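Side-chain contact in uncharacterized protein (Pseudomonas aeruginosa, PDB 5BR9), which probably takes part, as the TsaB member of the KAE1/TsaD family, in making the threonylcarbamoyladenosine modification of tRNA: residues Gln109-Glu114 with Glu118-Ala123. Sequence-based numbering, arbitrary orientation.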
ATOM      1  N   GLN A 109      18.642 -12.896 -11.100  1.00 24.97           N
ATOM      2  CA  GLN A 109      19.048 -13.913 -10.147  1.00 27.41           C
ATOM      3  C   GLN A 109      18.286 -15.203 -10.442  1.00 32.53           C
ATOM      4  O   GLN A 109      18.860 -16.300 -10.373  1.00 33.46           O
ATOM      5  CB  GLN A 109      18.794 -13.472  -8.705  1.00 31.95           C
ATOM      6  CG  GLN A 109      19.510 -14.354  -7.682  1.00 28.99           C
ATOM      7  CD  GLN A 109      21.004 -14.099  -7.683  1.00 25.63           C
ATOM      8  OE1 GLN A 109      21.445 -12.995  -7.985  1.00 27.21           O
ATOM      9  NE2 GLN A 109      21.788 -15.116  -7.363  1.00 27.76           N
ATOM     10  N   ARG A 110      17.003 -15.081 -10.786  1.00 22.22           N
ATOM     11  CA  ARG A 110      16.230 -16.277 -11.131  1.00 23.90           C
ATOM     12  C   ARG A 110      16.743 -16.960 -12.393  1.00 31.38           C
ATOM     13  O   ARG A 110      16.866 -18.189 -12.440  1.00 38.05           O
ATOM     14  CB  ARG A 110      14.753 -15.948 -11.313  1.00 28.28           C
ATOM     15  CG  ARG A 110      13.933 -17.170 -11.707  1.00 28.84           C
ATOM     16  CD  ARG A 110      12.456 -16.941 -11.552  1.00 27.06           C
ATOM     17  NE  ARG A 110      11.708 -18.176 -11.773  1.00 31.37           N
ATOM     18  CZ  ARG A 110      10.382 -18.259 -11.774  1.00 35.12           C
ATOM     19  NH1 ARG A 110       9.644 -17.176 -11.559  1.00 33.83           N
ATOM     20  NH2 ARG A 110       9.797 -19.426 -11.985  1.00 35.95           N
ATOM     21  N   ALA A 111      17.062 -16.165 -13.412  1.00 23.60           N
ATOM     22  CA  ALA A 111      17.558 -16.736 -14.659  1.00 29.47           C
ATOM     23  C   ALA A 111      18.915 -17.413 -14.414  1.00 23.84           C
ATOM     24  O   ALA A 111      19.237 -18.437 -15.016  1.00 27.71           O
ATOM     25  CB  ALA A 111      17.653 -15.675 -15.738  1.00 22.81           C
ATOM     26  N   TYR A 112      19.706 -16.824 -13.528  1.00 29.94           N
ATOM     27  CA  TYR A 112      20.968 -17.427 -13.153  1.00 26.85           C
ATOM     28  C   TYR A 112      20.731 -18.784 -12.485  1.00 29.45           C
ATOM     29  O   TYR A 112      21.327 -19.784 -12.875  1.00 31.75           O
ATOM     30  CB  TYR A 112      21.756 -16.510 -12.221  1.00 26.37           C
ATOM     31  CG  TYR A 112      22.892 -17.248 -11.557  1.00 31.62           C
ATOM     32  CD1 TYR A 112      23.966 -17.730 -12.310  1.00 35.44           C
ATOM     33  CD2 TYR A 112      22.879 -17.507 -10.183  1.00 31.13           C
ATOM     34  CE1 TYR A 112      25.005 -18.436 -11.710  1.00 33.68           C
ATOM     35  CE2 TYR A 112      23.926 -18.221  -9.571  1.00 28.70           C
ATOM     36  CZ  TYR A 112      24.983 -18.672 -10.347  1.00 35.09           C
ATOM     37  OH  TYR A 112      26.021 -19.364  -9.766  1.00 48.82           O
ATOM     38  N   ARG A 113      19.839 -18.820 -11.496  1.00 30.39           N
ATOM     39  CA  ARG A 113      19.565 -20.057 -10.775  1.00 30.02           C
ATOM     40  C   ARG A 113      18.991 -21.145 -11.685  1.00 38.36           C
ATOM     41  O   ARG A 113      19.354 -22.318 -11.569  1.00 42.88           O
ATOM     42  CB  ARG A 113      18.605 -19.803  -9.607  1.00 31.69           C
ATOM     43  CG  ARG A 113      18.203 -21.059  -8.847  1.00 35.91           C
ATOM     44  CD  ARG A 113      17.328 -20.728  -7.648  1.00 42.98           C
ATOM     45  NE  ARG A 113      16.131 -19.954  -8.001  1.00 42.31           N
ATOM     46  CZ  ARG A 113      15.015 -20.491  -8.486  1.00 40.66           C
ATOM     47  NH1 ARG A 113      14.944 -21.801  -8.691  1.00 38.91           N
ATOM     48  NH2 ARG A 113      13.971 -19.721  -8.762  1.00 38.54           N
ATOM     49  N   GLU A 114      18.114 -20.757 -12.601  1.00 40.25           N
ATOM     50  CA  GLU A 114      17.399 -21.741 -13.412  1.00 40.08           C
ATOM     51  C   GLU A 114      18.097 -22.137 -14.725  1.00 41.05           C
ATOM     52  O   GLU A 114      18.004 -23.279 -15.142  1.00 39.23           O
ATOM     53  CB  GLU A 114      15.997 -21.217 -13.725  1.00 39.62           C
ATOM     54  CG  GLU A 114      15.031 -21.249 -12.563  1.00 34.03           C
ATOM     55  CD  GLU A 114      13.610 -20.828 -12.966  1.00 43.23           C
ATOM     56  OE1 GLU A 114      13.339 -20.657 -14.175  1.00 52.45           O
ATOM     57  OE2 GLU A 114      12.743 -20.720 -12.075  1.00 50.71           O
ATOM     58  N   GLU A 118      25.080 -16.330 -16.602  1.00 31.84           N
ATOM     59  CA  GLU A 118      25.842 -15.457 -15.726  1.00 28.95           C
ATOM     60  C   GLU A 118      25.784 -14.016 -16.186  1.00 33.72           C
ATOM     61  O   GLU A 118      26.181 -13.105 -15.462  1.00 29.82           O
ATOM     62  CB  GLU A 118      27.278 -15.955 -15.648  1.00 34.95           C
ATOM     63  CG  GLU A 118      27.317 -17.300 -14.966  1.00 41.75           C
ATOM     64  CD  GLU A 118      28.691 -17.747 -14.586  1.00 49.15           C
ATOM     65  OE1 GLU A 118      29.662 -17.018 -14.880  1.00 50.00           O
ATOM     66  OE2 GLU A 118      28.787 -18.836 -13.976  1.00 57.04           O
ATOM     67  N   ARG A 119      25.257 -13.824 -17.392  1.00 31.26           N
ATOM     68  CA  ARG A 119      24.971 -12.495 -17.903  1.00 28.31           C
ATOM     69  C   ARG A 119      23.529 -12.459 -18.385  1.00 32.53           C
ATOM     70  O   ARG A 119      23.135 -13.220 -19.272  1.00 23.40           O
ATOM     71  CB  ARG A 119      25.951 -12.117 -19.017  1.00 24.17           C
ATOM     72  CG  ARG A 119      27.400 -12.218 -18.540  1.00 33.64           C
ATOM     73  CD  ARG A 119      28.364 -11.321 -19.282  1.00 33.70           C
ATOM     74  NE  ARG A 119      28.848 -11.921 -20.513  1.00 34.36           N
ATOM     75  CZ  ARG A 119      29.945 -11.528 -21.156  1.00 40.75           C
ATOM     76  NH1 ARG A 119      30.310 -12.137 -22.280  1.00 47.91           N
ATOM     77  NH2 ARG A 119      30.688 -10.542 -20.666  1.00 40.23           N
ATOM     78  N   VAL A 120      22.737 -11.576 -17.786  1.00 24.52           N
ATOM     79  CA  VAL A 120      21.310 -11.506 -18.092  1.00 23.80           C
ATOM     80  C   VAL A 120      20.890 -10.077 -18.375  1.00 25.20           C
ATOM     81  O   VAL A 120      21.181  -9.158 -17.609  1.00 24.05           O
ATOM     82  CB  VAL A 120      20.446 -12.085 -16.956  1.00 22.59           C
ATOM     83  CG1 VAL A 120      18.967 -11.841 -17.260  1.00 24.82           C
ATOM     84  CG2 VAL A 120      20.704 -13.581 -16.783  1.00 21.90           C
ATOM     85  N   ALA A 121      20.241  -9.887 -19.509  1.00 21.09           N
ATOM     86  CA  ALA A 121      19.570  -8.628 -19.782  1.00 21.37           C
ATOM     87  C   ALA A 121      18.104  -8.798 -19.348  1.00 22.18           C
ATOM     88  O   ALA A 121      17.354  -9.550 -19.954  1.00 21.24           O
ATOM     89  CB  ALA A 121      19.691  -8.249 -21.273  1.00 21.10           C
ATOM     90  N   ALA A 122      17.728  -8.147 -18.257  1.00 23.52           N
ATOM     91  CA  ALA A 122      16.367  -8.222 -17.755  1.00 21.73           C
ATOM     92  C   ALA A 122      15.521  -7.109 -18.368  1.00 22.65           C
ATOM     93  O   ALA A 122      15.941  -5.960 -18.424  1.00 24.06           O
ATOM     94  CB  ALA A 122      16.359  -8.146 -16.246  1.00 19.68           C
ATOM     95  N   ALA A 123      14.342  -7.467 -18.853  1.00 26.90           N
ATOM     96  CA  ALA A 123      13.429  -6.497 -19.433  1.00 26.17           C
ATOM     97  C   ALA A 123      12.018  -6.795 -18.981  1.00 25.40           C
ATOM     98  O   ALA A 123      11.533  -7.909 -19.158  1.00 25.60           O
ATOM     99  CB  ALA A 123      13.509  -6.502 -20.982  1.00 21.56           C
TER
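Glu114 OE2 draws in Arg110, one turn back on the helix, and its sequence neighbour Arg113. Arg110 NE donates to Glu114 OE2 at 2.8 Å with a nearly straight N-H...O angle of 164°, and Arg110 NH2 adds a weak bond. Arg113 NH2 completes a long ion pair with Glu114 OE2 at 3.7 Å. The carboxylate oxygen lies in the guanidinium plane of Arg110, yet is itself approached from above the carboxylate plane. This network belongs to helix 103-115, which follows the last strand of the first sheet and leads through a short turn into 119-125, the central strand of the second sheet, as in the two-lobed actin-like ATPase fold of this family. Arg113 NE also forms a salt bridge with Asp198 of helix 196-208, which Arg110 touches too.

No hydrogen bond joins 109-114 to 118-123; the contact is apolar. Ala111 and Val120 both direct CB toward the other segment, with CA atoms 7.3 Å apart, and Phe169 and Ala171 of strand 168-171 adjoin this buried pair. Nearer the turn, CG of Tyr112 is anti to the backbone N (chi1 166°), which carries the ring alongside the extended Glu118 chain; ring and carboxylate planes differ by 60°. Both residues also touch Leu138. Tyr112 CE1 comes within 4.2 Å of Glu118 CG, obliquely to the ring, whereas the tighter contact is methyl on methyl, Ala111 CB to Val120 CG2 at 3.8 Å.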